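Local coordinates for protein T cell receptor mu chain (Monodelphis domestica, PDB 7L15) that probably forms, with a gamma chain, the extracellular antigen-recognition part of the marsupial gamma-mu T cell receptor, pairing through its immunoglobulin variable and constant domains, at residues Y26-T31 and E129-A134; S164-G169 and A200-V205; D49-T54 and L118-G123; N155-E160 and G185-I190. All blocks are in the same frame, centred on the assembly; numbering follows the deposited sequence.

The chain is two immunoglobulin domains in series, and the four contacts run from one into the other. Interaction 3 is a buried aromatic cluster of the V-set domain, facing the gamma chain. Interaction 1, its centre about 25 Å away, joins strand 17-27 to the chain leaving that domain. Interaction 4, in the C1-set domain, lies about 14 Å from interaction 1 between centres and touches it: Pro132 CA is 3.1 Å from Tyr157 OH. Interaction 2 lies about 20 Å beyond interaction 4 between centres, and their segments alternate along the chain. Interactions 2 and 3 are the farthest apart, about 47 Å between centres. Asp49's side chain is about 8 Å from a protein-linked glycan sugar.

Interaction 1: residues Y26-T31 and E129-A134; sequences YQAGKT and EPRPAA
Gln27 turns CG away from its own carbonyl carbon (chi1 -61°) and then runs straight out, which brings its amide against the CD corner of Pro132. OE1 comes to 3.4 Å from Pro132 CD, and the two side chains cross at about a right angle. Arg131 takes the other course: its chain bends at chi2 and chi3 and folds back over the turn, so that one face of the guanidinium is set over a backbone carbonyl. Ala28 O lies under the centre of that face, 3.6 Å from Arg131 CZ, while NH2 of Arg131 reaches to 3.6 Å from Gly29 CA.

Two backbone bonds hold the frame to which these groups are attached. Glu129 N donates to Tyr26 O at 2.8 Å, and Ala28 N donates to Glu129 O at 2.9 Å, making Gln27 and Glu129 a parallel bridge. Just past it, Gln27 to Lys30 form a type II turn, closed by Lys30 N on Gln27 O at 3.1 Å.

This is the parallel A'-G pairing of a V-type immunoglobulin domain, caught at its last rung. Strand 17-27 ends here and turns toward strand 32-39, while the chain after strand 124-129 heads for strand 139-145 of the C1-set domain. Pro132 touches Tyr157 of that domain, and Glu129 makes a long, weak ion pair with Lys159.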
loop_
_atom_site.group_PDB
_atom_site.type_symbol
_atom_site.label_atom_id
_atom_site.label_comp_id
_atom_site.label_asym_id
_atom_site.label_seq_id
_atom_site.Cartn_x
_atom_site.Cartn_y
_atom_site.Cartn_z
ATOM N N TYR A 26 17.375 2.857 4.269
ATOM C CA TYR A 26 18.320 3.370 3.296
ATOM C C TYR A 26 17.979 4.816 2.973
ATOM O O TYR A 26 16.830 5.245 3.095
ATOM C CB TYR A 26 18.307 2.531 2.010
ATOM C CG TYR A 26 18.928 1.148 2.159
ATOM C CD1 TYR A 26 18.218 0.093 2.753
ATOM C CD2 TYR A 26 20.209 0.885 1.674
ATOM C CE1 TYR A 26 18.784 -1.176 2.885
ATOM C CE2 TYR A 26 20.777 -0.367 1.807
ATOM C CZ TYR A 26 20.066 -1.392 2.413
ATOM O OH TYR A 26 20.654 -2.624 2.528
ATOM N N GLN A 27 18.985 5.566 2.558
ATOM C CA GLN A 27 18.778 6.918 2.067
ATOM C C GLN A 27 18.549 6.868 0.568
ATOM O O GLN A 27 19.200 6.091 -0.144
ATOM C CB GLN A 27 19.987 7.808 2.373
ATOM C CG GLN A 27 20.287 7.962 3.857
ATOM C CD GLN A 27 21.574 8.728 4.107
ATOM O OE1 GLN A 27 22.186 9.281 3.181
ATOM N NE2 GLN A 27 21.998 8.759 5.359
ATOM N N ALA A 28 17.630 7.711 0.096
ATOM C CA ALA A 28 17.403 7.862 -1.330
ATOM C C ALA A 28 18.709 8.172 -2.055
ATOM O O ALA A 28 19.584 8.867 -1.528
ATOM C CB ALA A 28 16.373 8.972 -1.584
ATOM N N GLY A 29 18.835 7.643 -3.271
ATOM C CA GLY A 29 20.065 7.736 -4.032
ATOM C C GLY A 29 21.051 6.620 -3.774
ATOM O O GLY A 29 21.939 6.385 -4.608
ATOM N N LYS A 30 20.920 5.911 -2.658
ATOM C CA LYS A 30 21.863 4.839 -2.379
ATOM C C LYS A 30 21.511 3.583 -3.172
ATOM O O LYS A 30 20.463 3.479 -3.817
ATOM C CB LYS A 30 21.898 4.516 -0.885
ATOM C CG LYS A 30 22.472 5.633 -0.011
ATOM C CD LYS A 30 23.975 5.678 -0.078
ATOM C CE LYS A 30 24.552 6.341 1.160
ATOM N NZ LYS A 30 25.582 7.330 0.763
ATOM N N THR A 31 22.408 2.613 -3.113
ATOM C CA THR A 31 22.226 1.351 -3.803
ATOM C C THR A 31 21.747 0.298 -2.813
ATOM O O THR A 31 22.314 0.149 -1.728
ATOM C CB THR A 31 23.526 0.921 -4.477
ATOM O OG1 THR A 31 23.809 1.829 -5.551
ATOM C CG2 THR A 31 23.412 -0.519 -5.028
ATOM N N GLU A 129 14.299 6.463 2.969
ATOM C CA GLU A 129 13.973 7.764 3.525
ATOM C C GLU A 129 14.769 8.816 2.776
ATOM O O GLU A 129 15.737 8.487 2.085
ATOM C CB GLU A 129 14.258 7.813 5.029
ATOM C CG GLU A 129 15.710 7.734 5.384
ATOM C CD GLU A 129 15.914 7.639 6.889
ATOM O OE1 GLU A 129 17.091 7.567 7.312
ATOM O OE2 GLU A 129 14.890 7.634 7.632
ATOM N N PRO A 130 14.347 10.074 2.831
ATOM C CA PRO A 130 15.050 11.109 2.072
ATOM C C PRO A 130 16.500 11.240 2.504
ATOM O O PRO A 130 16.862 10.992 3.658
ATOM C CB PRO A 130 14.264 12.390 2.383
ATOM C CG PRO A 130 13.169 11.998 3.335
ATOM C CD PRO A 130 13.026 10.526 3.298
ATOM N N ARG A 131 17.344 11.616 1.554
ATOM C CA ARG A 131 18.731 11.831 1.902
ATOM C C ARG A 131 18.841 13.133 2.693
ATOM O O ARG A 131 18.108 14.088 2.420
ATOM C CB ARG A 131 19.624 11.839 0.663
ATOM C CG ARG A 131 19.873 13.155 0.036
ATOM C CD ARG A 131 19.439 13.120 -1.417
ATOM N NE ARG A 131 20.398 12.434 -2.277
ATOM C CZ ARG A 131 20.068 11.844 -3.422
ATOM N NH1 ARG A 131 18.801 11.837 -3.821
ATOM N NH2 ARG A 131 20.999 11.246 -4.161
ATOM N N PRO A 132 19.688 13.174 3.722
ATOM C CA PRO A 132 19.806 14.389 4.528
ATOM C C PRO A 132 20.241 15.573 3.680
ATOM O O PRO A 132 20.909 15.432 2.650
ATOM C CB PRO A 132 20.864 14.016 5.572
ATOM C CG PRO A 132 20.750 12.516 5.688
ATOM C CD PRO A 132 20.519 12.086 4.261
ATOM N N ALA A 133 19.802 16.746 4.102
ATOM C CA ALA A 133 20.133 17.991 3.433
ATOM C C ALA A 133 19.935 19.089 4.459
ATOM O O ALA A 133 19.592 18.815 5.615
ATOM C CB ALA A 133 19.289 18.178 2.168
ATOM N N ALA A 134 20.169 20.328 4.041
ATOM C CA ALA A 134 20.216 21.426 4.996
ATOM C C ALA A 134 18.909 21.503 5.784
ATOM O O ALA A 134 17.832 21.283 5.224
ATOM C CB ALA A 134 20.476 22.761 4.289
#

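Interaction 2: residues S164-G169 and A200-V205; sequences SLTSSG and AITCSV
Ser164 and Ser204 bond to each other's backbone in both directions, Ser164 N to Ser204 O at 3.0 Å and Ser204 N to Ser164 O at 2.9 Å. Two residues on, Thr166 and Thr202 do the same, Thr202 N reaching Thr166 O at 2.8 Å. Between these two hydrogen-bonded pairs sits the non-hydrogen-bonded pair of Leu165 and Cys203. There the CD2 branch of Leu165 does the touching, 3.7 Å from Cys203 CB, and it also packs against the CD1 end of Ile201. Past the last bridged pair the segments are still joined: Ser167 OG, anti to its own backbone nitrogen (chi1 -165°), donates to Ala200 O at 2.6 Å, approaching in the plane of that carbonyl.

The two strands are C and F of a C1-type immunoglobulin sandwich, in the sheet 170-173, 162-167, 201-207, 210-216. Leu165, Ile201 and Cys203 face inward, toward strands 139-145 and 148-156, and the Cys203 sulfur closes the disulfide to Cys151 that pins the two sheets together. Leu165 probably stands where many immunoglobulin domains carry their core tryptophan.

The other face carries Ser164, Thr166, Thr202 and Ser204. A water bridges Thr166 OG1, at 2.6 Å, to Thr202 O, to which it donates at 3.1 Å; that carbonyl also accepts from Thr166 N and is thus gripped twice. Ser204 OG turns instead to the neighbouring strand 210-216, where it bonds to Glu211 OE1.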
loop_
_atom_site.group_PDB
_atom_site.type_symbol
_atom_site.label_atom_id
_atom_site.label_comp_id
_atom_site.label_asym_id
_atom_site.label_seq_id
_atom_site.Cartn_x
_atom_site.Cartn_y
_atom_site.Cartn_z
ATOM N N SER A 164 1.025 21.515 18.275
ATOM C CA SER A 164 -0.011 21.702 19.281
ATOM C C SER A 164 -1.033 22.701 18.755
ATOM O O SER A 164 -0.661 23.772 18.265
ATOM C CB SER A 164 0.616 22.181 20.590
ATOM O OG SER A 164 -0.367 22.400 21.563
ATOM N N LEU A 165 -2.308 22.326 18.815
ATOM C CA LEU A 165 -3.429 23.223 18.560
ATOM C C LEU A 165 -4.060 23.638 19.885
ATOM O O LEU A 165 -4.351 22.785 20.728
ATOM C CB LEU A 165 -4.486 22.544 17.685
ATOM C CG LEU A 165 -4.276 22.452 16.182
ATOM C CD1 LEU A 165 -5.233 21.414 15.639
ATOM C CD2 LEU A 165 -4.486 23.822 15.501
ATOM N N THR A 166 -4.310 24.931 20.052
ATOM C CA THR A 166 -4.837 25.445 21.307
ATOM C C THR A 166 -5.871 26.523 21.037
ATOM O O THR A 166 -5.760 27.283 20.074
ATOM C CB THR A 166 -3.740 26.034 22.198
ATOM O OG1 THR A 166 -3.032 27.041 21.465
ATOM C CG2 THR A 166 -2.771 24.936 22.653
ATOM N N SER A 167 -6.872 26.576 21.908
ATOM C CA SER A 167 -7.915 27.594 21.873
ATOM C C SER A 167 -7.787 28.421 23.146
ATOM O O SER A 167 -8.042 27.918 24.247
ATOM C CB SER A 167 -9.292 26.956 21.744
ATOM O OG SER A 167 -10.267 27.908 21.365
ATOM N N SER A 168 -7.345 29.672 22.991
ATOM C CA SER A 168 -7.095 30.590 24.110
ATOM C C SER A 168 -6.286 29.919 25.219
ATOM O O SER A 168 -6.562 30.081 26.408
ATOM C CB SER A 168 -8.401 31.176 24.657
ATOM O OG SER A 168 -8.692 32.428 24.049
ATOM N N GLY A 169 -5.279 29.151 24.823
ATOM C CA GLY A 169 -4.281 28.660 25.742
ATOM C C GLY A 169 -4.409 27.202 26.128
ATOM O O GLY A 169 -3.433 26.627 26.627
ATOM N N ALA A 200 -11.174 31.041 18.956
ATOM C CA ALA A 200 -9.802 31.406 18.643
ATOM C C ALA A 200 -8.945 30.147 18.630
ATOM O O ALA A 200 -9.048 29.302 19.524
ATOM C CB ALA A 200 -9.268 32.414 19.662
ATOM N N ILE A 201 -8.121 30.001 17.603
ATOM C CA ILE A 201 -7.316 28.801 17.444
ATOM C C ILE A 201 -5.886 29.208 17.121
ATOM O O ILE A 201 -5.649 30.180 16.393
ATOM C CB ILE A 201 -7.909 27.862 16.364
ATOM C CG1 ILE A 201 -7.053 26.607 16.211
ATOM C CG2 ILE A 201 -8.111 28.583 15.035
ATOM C CD1 ILE A 201 -6.952 25.824 17.499
ATOM N N THR A 202 -4.934 28.491 17.703
ATOM C CA THR A 202 -3.526 28.711 17.425
ATOM C C THR A 202 -2.878 27.374 17.124
ATOM O O THR A 202 -3.045 26.414 17.882
ATOM C CB THR A 202 -2.808 29.385 18.606
ATOM O OG1 THR A 202 -3.288 30.728 18.755
ATOM C CG2 THR A 202 -1.300 29.409 18.373
ATOM N N CYS A 203 -2.145 27.306 16.026
ATOM C CA CYS A 203 -1.320 26.149 15.749
ATOM C C CYS A 203 0.127 26.528 15.997
ATOM O O CYS A 203 0.615 27.518 15.447
ATOM C CB CYS A 203 -1.492 25.656 14.317
ATOM S SG CYS A 203 -0.572 24.152 14.116
ATOM N N SER A 204 0.813 25.741 16.805
ATOM C CA SER A 204 2.150 26.089 17.241
ATOM C C SER A 204 3.085 24.920 16.973
ATOM O O SER A 204 2.818 23.797 17.415
ATOM C CB SER A 204 2.148 26.461 18.721
ATOM O OG SER A 204 3.473 26.429 19.216
ATOM N N VAL A 205 4.175 25.188 16.253
ATOM C CA VAL A 205 5.101 24.164 15.784
ATOM C C VAL A 205 6.489 24.457 16.329
ATOM O O VAL A 205 6.956 25.600 16.280
ATOM C CB VAL A 205 5.124 24.102 14.244
ATOM C CG1 VAL A 205 6.175 23.108 13.757
ATOM C CG2 VAL A 205 3.742 23.732 13.717
HETATM O O HOH W 1 -0.930 26.284 20.212
#

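Interaction 3: residues D49-T54 and L118-G123; sequences DWYLWT and LVFGLG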
loop_
_atom_site.group_PDB
_atom_site.type_symbol
_atom_site.label_atom_id
_atom_site.label_comp_id
_atom_site.label_asym_id
_atom_site.label_seq_id
_atom_site.Cartn_x
_atom_site.Cartn_y
_atom_site.Cartn_z
ATOM N N ASP A 49 13.864 -15.565 -8.492
ATOM C CA ASP A 49 13.413 -14.206 -8.795
ATOM C C ASP A 49 13.338 -13.375 -7.516
ATOM O O ASP A 49 13.338 -13.896 -6.397
ATOM C CB ASP A 49 12.020 -14.180 -9.448
ATOM C CG ASP A 49 11.926 -15.022 -10.707
ATOM O OD1 ASP A 49 12.932 -15.136 -11.423
ATOM O OD2 ASP A 49 10.829 -15.564 -10.984
ATOM N N TRP A 50 13.219 -12.066 -7.696
ATOM C CA TRP A 50 12.957 -11.133 -6.605
ATOM C C TRP A 50 11.632 -10.436 -6.864
ATOM O O TRP A 50 11.403 -9.931 -7.970
ATOM C CB TRP A 50 14.068 -10.089 -6.495
ATOM C CG TRP A 50 15.365 -10.611 -5.952
ATOM C CD1 TRP A 50 16.454 -11.033 -6.667
ATOM C CD2 TRP A 50 15.723 -10.735 -4.569
ATOM N NE1 TRP A 50 17.464 -11.403 -5.812
ATOM C CE2 TRP A 50 17.035 -11.235 -4.520
ATOM C CE3 TRP A 50 15.060 -10.469 -3.372
ATOM C CZ2 TRP A 50 17.693 -11.465 -3.325
ATOM C CZ3 TRP A 50 15.720 -10.708 -2.173
ATOM C CH2 TRP A 50 17.023 -11.200 -2.165
ATOM N N TYR A 51 10.758 -10.420 -5.853
ATOM C CA TYR A 51 9.473 -9.733 -5.908
ATOM C C TYR A 51 9.397 -8.711 -4.785
ATOM O O TYR A 51 9.871 -8.974 -3.674
ATOM C CB TYR A 51 8.298 -10.712 -5.777
ATOM C CG TYR A 51 7.944 -11.393 -7.061
ATOM C CD1 TYR A 51 8.735 -12.402 -7.569
ATOM C CD2 TYR A 51 6.813 -11.018 -7.777
ATOM C CE1 TYR A 51 8.419 -13.018 -8.770
ATOM C CE2 TYR A 51 6.491 -11.619 -8.962
ATOM C CZ TYR A 51 7.295 -12.621 -9.456
ATOM O OH TYR A 51 6.971 -13.223 -10.641
ATOM N N LEU A 52 8.771 -7.565 -5.083
ATOM C CA LEU A 52 8.526 -6.484 -4.133
ATOM C C LEU A 52 7.071 -6.510 -3.665
ATOM O O LEU A 52 6.153 -6.298 -4.465
ATOM C CB LEU A 52 8.844 -5.124 -4.763
ATOM C CG LEU A 52 8.562 -3.938 -3.825
ATOM C CD1 LEU A 52 9.309 -4.097 -2.479
ATOM C CD2 LEU A 52 8.895 -2.594 -4.481
ATOM N N TRP A 53 6.862 -6.746 -2.373
ATOM C CA TRP A 53 5.537 -6.747 -1.751
ATOM C C TRP A 53 5.423 -5.478 -0.917
ATOM O O TRP A 53 5.850 -5.445 0.236
ATOM C CB TRP A 53 5.311 -7.993 -0.875
ATOM C CG TRP A 53 5.178 -9.257 -1.651
ATOM C CD1 TRP A 53 6.117 -9.832 -2.454
ATOM C CD2 TRP A 53 4.042 -10.121 -1.681
ATOM N NE1 TRP A 53 5.633 -11.005 -2.991
ATOM C CE2 TRP A 53 4.360 -11.204 -2.527
ATOM C CE3 TRP A 53 2.789 -10.085 -1.073
ATOM C CZ2 TRP A 53 3.471 -12.223 -2.786
ATOM C CZ3 TRP A 53 1.911 -11.094 -1.322
ATOM C CH2 TRP A 53 2.251 -12.155 -2.178
ATOM N N THR A 54 4.867 -4.420 -1.509
ATOM C CA THR A 54 4.676 -3.236 -0.678
ATOM C C THR A 54 3.252 -3.233 -0.138
ATOM O O THR A 54 2.307 -3.355 -0.922
ATOM C CB THR A 54 4.929 -1.960 -1.468
ATOM O OG1 THR A 54 6.255 -1.968 -1.999
ATOM C CG2 THR A 54 4.777 -0.755 -0.569
ATOM N N LEU A 118 5.110 -19.931 -7.297
ATOM C CA LEU A 118 6.229 -19.285 -6.646
ATOM C C LEU A 118 6.208 -19.705 -5.185
ATOM O O LEU A 118 5.145 -19.709 -4.560
ATOM C CB LEU A 118 6.115 -17.766 -6.780
ATOM C CG LEU A 118 6.261 -17.290 -8.228
ATOM C CD1 LEU A 118 6.068 -15.779 -8.336
ATOM C CD2 LEU A 118 7.649 -17.699 -8.698
ATOM N N VAL A 119 7.361 -20.136 -4.673
ATOM C CA VAL A 119 7.581 -20.296 -3.243
ATOM C C VAL A 119 8.392 -19.094 -2.804
ATOM O O VAL A 119 9.374 -18.732 -3.465
ATOM C CB VAL A 119 8.301 -21.616 -2.898
ATOM C CG1 VAL A 119 8.398 -21.792 -1.371
ATOM C CG2 VAL A 119 7.568 -22.782 -3.478
ATOM N N PHE A 120 7.960 -18.451 -1.722
ATOM C CA PHE A 120 8.575 -17.229 -1.225
ATOM C C PHE A 120 9.228 -17.472 0.132
ATOM O O PHE A 120 8.786 -18.319 0.910
ATOM C CB PHE A 120 7.548 -16.100 -1.072
ATOM C CG PHE A 120 6.970 -15.589 -2.377
ATOM C CD1 PHE A 120 7.634 -14.617 -3.112
ATOM C CD2 PHE A 120 5.744 -16.035 -2.832
ATOM C CE1 PHE A 120 7.105 -14.133 -4.287
ATOM C CE2 PHE A 120 5.201 -15.540 -4.018
ATOM C CZ PHE A 120 5.886 -14.594 -4.739
ATOM N N GLY A 121 10.284 -16.712 0.424
ATOM C CA GLY A 121 10.808 -16.647 1.773
ATOM C C GLY A 121 10.071 -15.604 2.594
ATOM O O GLY A 121 9.115 -14.974 2.144
ATOM N N LEU A 122 10.541 -15.415 3.830
ATOM C CA LEU A 122 9.937 -14.411 4.698
ATOM C C LEU A 122 10.141 -13.007 4.162
ATOM O O LEU A 122 9.343 -12.112 4.466
ATOM C CB LEU A 122 10.504 -14.517 6.115
ATOM C CG LEU A 122 10.109 -15.835 6.790
ATOM C CD1 LEU A 122 10.971 -16.112 8.000
ATOM C CD2 LEU A 122 8.640 -15.779 7.185
ATOM N N GLY A 123 11.178 -12.795 3.364
ATOM C CA GLY A 123 11.447 -11.478 2.847
ATOM C C GLY A 123 12.237 -10.661 3.841
ATOM O O GLY A 123 12.532 -11.085 4.962
#
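Phe120 stands between Tyr51 and Trp53 and meets each of them nearly at a right angle, forming the aromatic cluster of this V-set domain. Phe120 opens the Phe-Gly-X-Gly sequence characteristic of the J-encoded G strand, and its ring plays two parts. Toward Tyr51 it is the edge: the planes stand at 89° with centroids 5.7 Å apart, a T-shaped pair, and CE1 of Phe120 comes to 3.9 Å from Tyr51 CB. Toward Trp53 it offers a face, and the indole drives its own edge into it, the planes at 82°. Trp53 CZ2 sits above the rim of the phenyl ring and NE1 is 3.7 Å from Phe120 CE1.

Strands 49-53 and 118-120 are not neighbours in the sheet. Strand 101-109 runs between them, so the contact across the 9.6 Å between the axes is made by side chains. The cluster faces the partner subunit: His96 of the gamma chain stacks edge-to-face on Trp53, Tyr38 of the gamma chain packs on Phe120, and Tyr51 OH bonds to Lys105 N of that chain. Leu118 finishes the row, crossing the phenol at about a right angle with its CD1 methyl 3.6 Å from Tyr51 CZ.

Interaction 4: residues N155-E160 and G185-I190; sequences NFYPKE and GTYSAI
A G1 beta bulge marks the place where strand 148-156, the B strand of the C1-type immunoglobulin domain, lets go of its neighbour 187-194, the E strand. Asn155 and Phe156 both stand opposite Tyr187, Asn155 with the positive phi (64°) of the first bulge position. Phe156 and Tyr187 then make a hydrogen-bonded antiparallel pair: Phe156 N donates to Tyr187 O at 2.9 Å and Tyr187 N returns the bond to Phe156 O at the same length.

The chain then runs through the Phe-Tyr-Pro sequence familiar from constant domains, with a cis peptide before Pro158, and it bends round the Tyr187 side chain. Lys159 is brought over that ring. Its CB sits over the centre of the Tyr187 face, 3.6 Å from the centroid, a close CH-pi contact; the two side chains then run side by side, and Lys159 CE reaches Tyr187 OH at 3.6 Å. Tyr157 CD1 meets the same ring at its edge, 3.9 Å from Tyr187 CE1.

Phe156 lies on the same face of the sheet as Tyr187. Its CG is tucked between the backbone nitrogen and the carbonyl carbon (chi1 51°), which slides the ring beneath Tyr187 CB, and Ala189 CB lies in plane at its edge, 3.9 Å from CZ. Nearby, Ser188 OG bonds to Trp189 NE1 of the gamma chain. On the bulge residue itself, Asn155 ND2 donates to Thr186 OG1 at 3.1 Å, the hydroxyl sitting 19° out of the amide plane.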
loop_
_atom_site.group_PDB
_atom_site.type_symbol
_atom_site.label_atom_id
_atom_site.label_comp_id
_atom_site.label_asym_id
_atom_site.label_seq_id
_atom_site.Cartn_x
_atom_site.Cartn_y
_atom_site.Cartn_z
ATOM N N ASN A 155 7.059 21.483 4.269
ATOM C CA ASN A 155 8.440 21.513 3.819
ATOM C C ASN A 155 9.367 21.855 4.980
ATOM O O ASN A 155 9.788 23.003 5.178
ATOM C CB ASN A 155 8.560 22.460 2.625
ATOM C CG ASN A 155 7.575 22.088 1.508
ATOM O OD1 ASN A 155 6.809 22.927 1.025
ATOM N ND2 ASN A 155 7.577 20.818 1.120
ATOM N N PHE A 156 9.651 20.837 5.778
ATOM C CA PHE A 156 10.628 20.929 6.840
ATOM C C PHE A 156 11.556 19.733 6.762
ATOM O O PHE A 156 11.224 18.694 6.192
ATOM C CB PHE A 156 9.967 21.007 8.217
ATOM C CG PHE A 156 8.952 19.936 8.484
ATOM C CD1 PHE A 156 7.648 20.071 8.024
ATOM C CD2 PHE A 156 9.286 18.816 9.230
ATOM C CE1 PHE A 156 6.704 19.093 8.289
ATOM C CE2 PHE A 156 8.347 17.832 9.503
ATOM C CZ PHE A 156 7.056 17.968 9.026
ATOM N N TYR A 157 12.734 19.898 7.340
ATOM C CA TYR A 157 13.685 18.836 7.415
ATOM C C TYR A 157 14.567 19.228 8.592
ATOM O O TYR A 157 14.909 20.414 8.712
ATOM C CB TYR A 157 14.513 18.678 6.132
ATOM C CG TYR A 157 15.367 17.440 6.251
ATOM C CD1 TYR A 157 14.833 16.184 5.964
ATOM C CD2 TYR A 157 16.673 17.509 6.734
ATOM C CE1 TYR A 157 15.583 15.025 6.123
ATOM C CE2 TYR A 157 17.446 16.334 6.897
ATOM C CZ TYR A 157 16.884 15.102 6.583
ATOM O OH TYR A 157 17.612 13.942 6.735
ATOM N N PRO A 158 14.943 18.284 9.478
ATOM C CA PRO A 158 14.548 16.872 9.527
ATOM C C PRO A 158 13.094 16.690 10.022
ATOM O O PRO A 158 12.408 17.675 10.331
ATOM C CB PRO A 158 15.557 16.264 10.525
ATOM C CG PRO A 158 15.832 17.404 11.484
ATOM C CD PRO A 158 15.790 18.656 10.630
ATOM N N LYS A 159 12.652 15.436 10.133
ATOM C CA LYS A 159 11.235 15.133 10.331
ATOM C C LYS A 159 10.757 15.377 11.756
ATOM O O LYS A 159 9.549 15.521 11.959
ATOM C CB LYS A 159 10.933 13.667 9.957
ATOM C CG LYS A 159 11.406 12.660 10.995
ATOM C CD LYS A 159 11.308 11.216 10.518
ATOM C CE LYS A 159 12.628 10.742 9.947
ATOM N NZ LYS A 159 12.908 9.308 10.259
ATOM N N GLU A 160 11.649 15.392 12.745
ATOM C CA GLU A 160 11.215 15.558 14.127
ATOM C C GLU A 160 10.615 16.952 14.320
ATOM O O GLU A 160 11.247 17.966 13.985
ATOM C CB GLU A 160 12.379 15.330 15.096
ATOM C CG GLU A 160 12.902 13.894 15.123
ATOM C CD GLU A 160 13.768 13.554 13.916
ATOM O OE1 GLU A 160 14.312 14.490 13.302
ATOM O OE2 GLU A 160 13.894 12.352 13.584
ATOM N N GLY A 185 12.225 15.504 -1.123
ATOM C CA GLY A 185 13.100 15.136 -0.031
ATOM C C GLY A 185 12.846 15.858 1.265
ATOM O O GLY A 185 13.639 15.702 2.201
ATOM N N THR A 186 11.775 16.635 1.362
ATOM C CA THR A 186 11.381 17.250 2.626
ATOM C C THR A 186 10.112 16.579 3.157
ATOM O O THR A 186 9.529 15.693 2.526
ATOM C CB THR A 186 11.190 18.757 2.447
ATOM O OG1 THR A 186 10.097 18.994 1.554
ATOM C CG2 THR A 186 12.457 19.373 1.845
ATOM N N TYR A 187 9.696 16.990 4.342
ATOM C CA TYR A 187 8.477 16.490 4.945
ATOM C C TYR A 187 7.429 17.589 4.978
ATOM O O TYR A 187 7.749 18.778 5.018
ATOM C CB TYR A 187 8.725 15.981 6.372
ATOM C CG TYR A 187 9.615 14.763 6.397
ATOM C CD1 TYR A 187 11.014 14.884 6.376
ATOM C CD2 TYR A 187 9.065 13.505 6.417
ATOM C CE1 TYR A 187 11.812 13.769 6.409
ATOM C CE2 TYR A 187 9.860 12.378 6.437
ATOM C CZ TYR A 187 11.227 12.514 6.437
ATOM O OH TYR A 187 12.002 11.383 6.459
ATOM N N SER A 188 6.172 17.169 4.955
ATOM C CA SER A 188 5.057 18.041 5.247
ATOM C C SER A 188 4.107 17.244 6.136
ATOM O O SER A 188 4.236 16.029 6.288
ATOM C CB SER A 188 4.399 18.579 3.956
ATOM O OG SER A 188 3.510 17.642 3.381
ATOM N N ALA A 189 3.190 17.940 6.784
ATOM C CA ALA A 189 2.419 17.274 7.812
ATOM C C ALA A 189 1.129 18.039 8.003
ATOM O O ALA A 189 1.037 19.232 7.688
ATOM C CB ALA A 189 3.202 17.176 9.131
ATOM N N ILE A 190 0.132 17.322 8.502
ATOM C CA ILE A 190 -1.174 17.873 8.817
ATOM C C ILE A 190 -1.526 17.436 10.221
ATOM O O ILE A 190 -1.453 16.243 10.536
ATOM C CB ILE A 190 -2.257 17.413 7.822
ATOM C CG1 ILE A 190 -2.018 18.072 6.470
ATOM C CG2 ILE A 190 -3.646 17.773 8.347
ATOM C CD1 ILE A 190 -2.986 17.679 5.494
#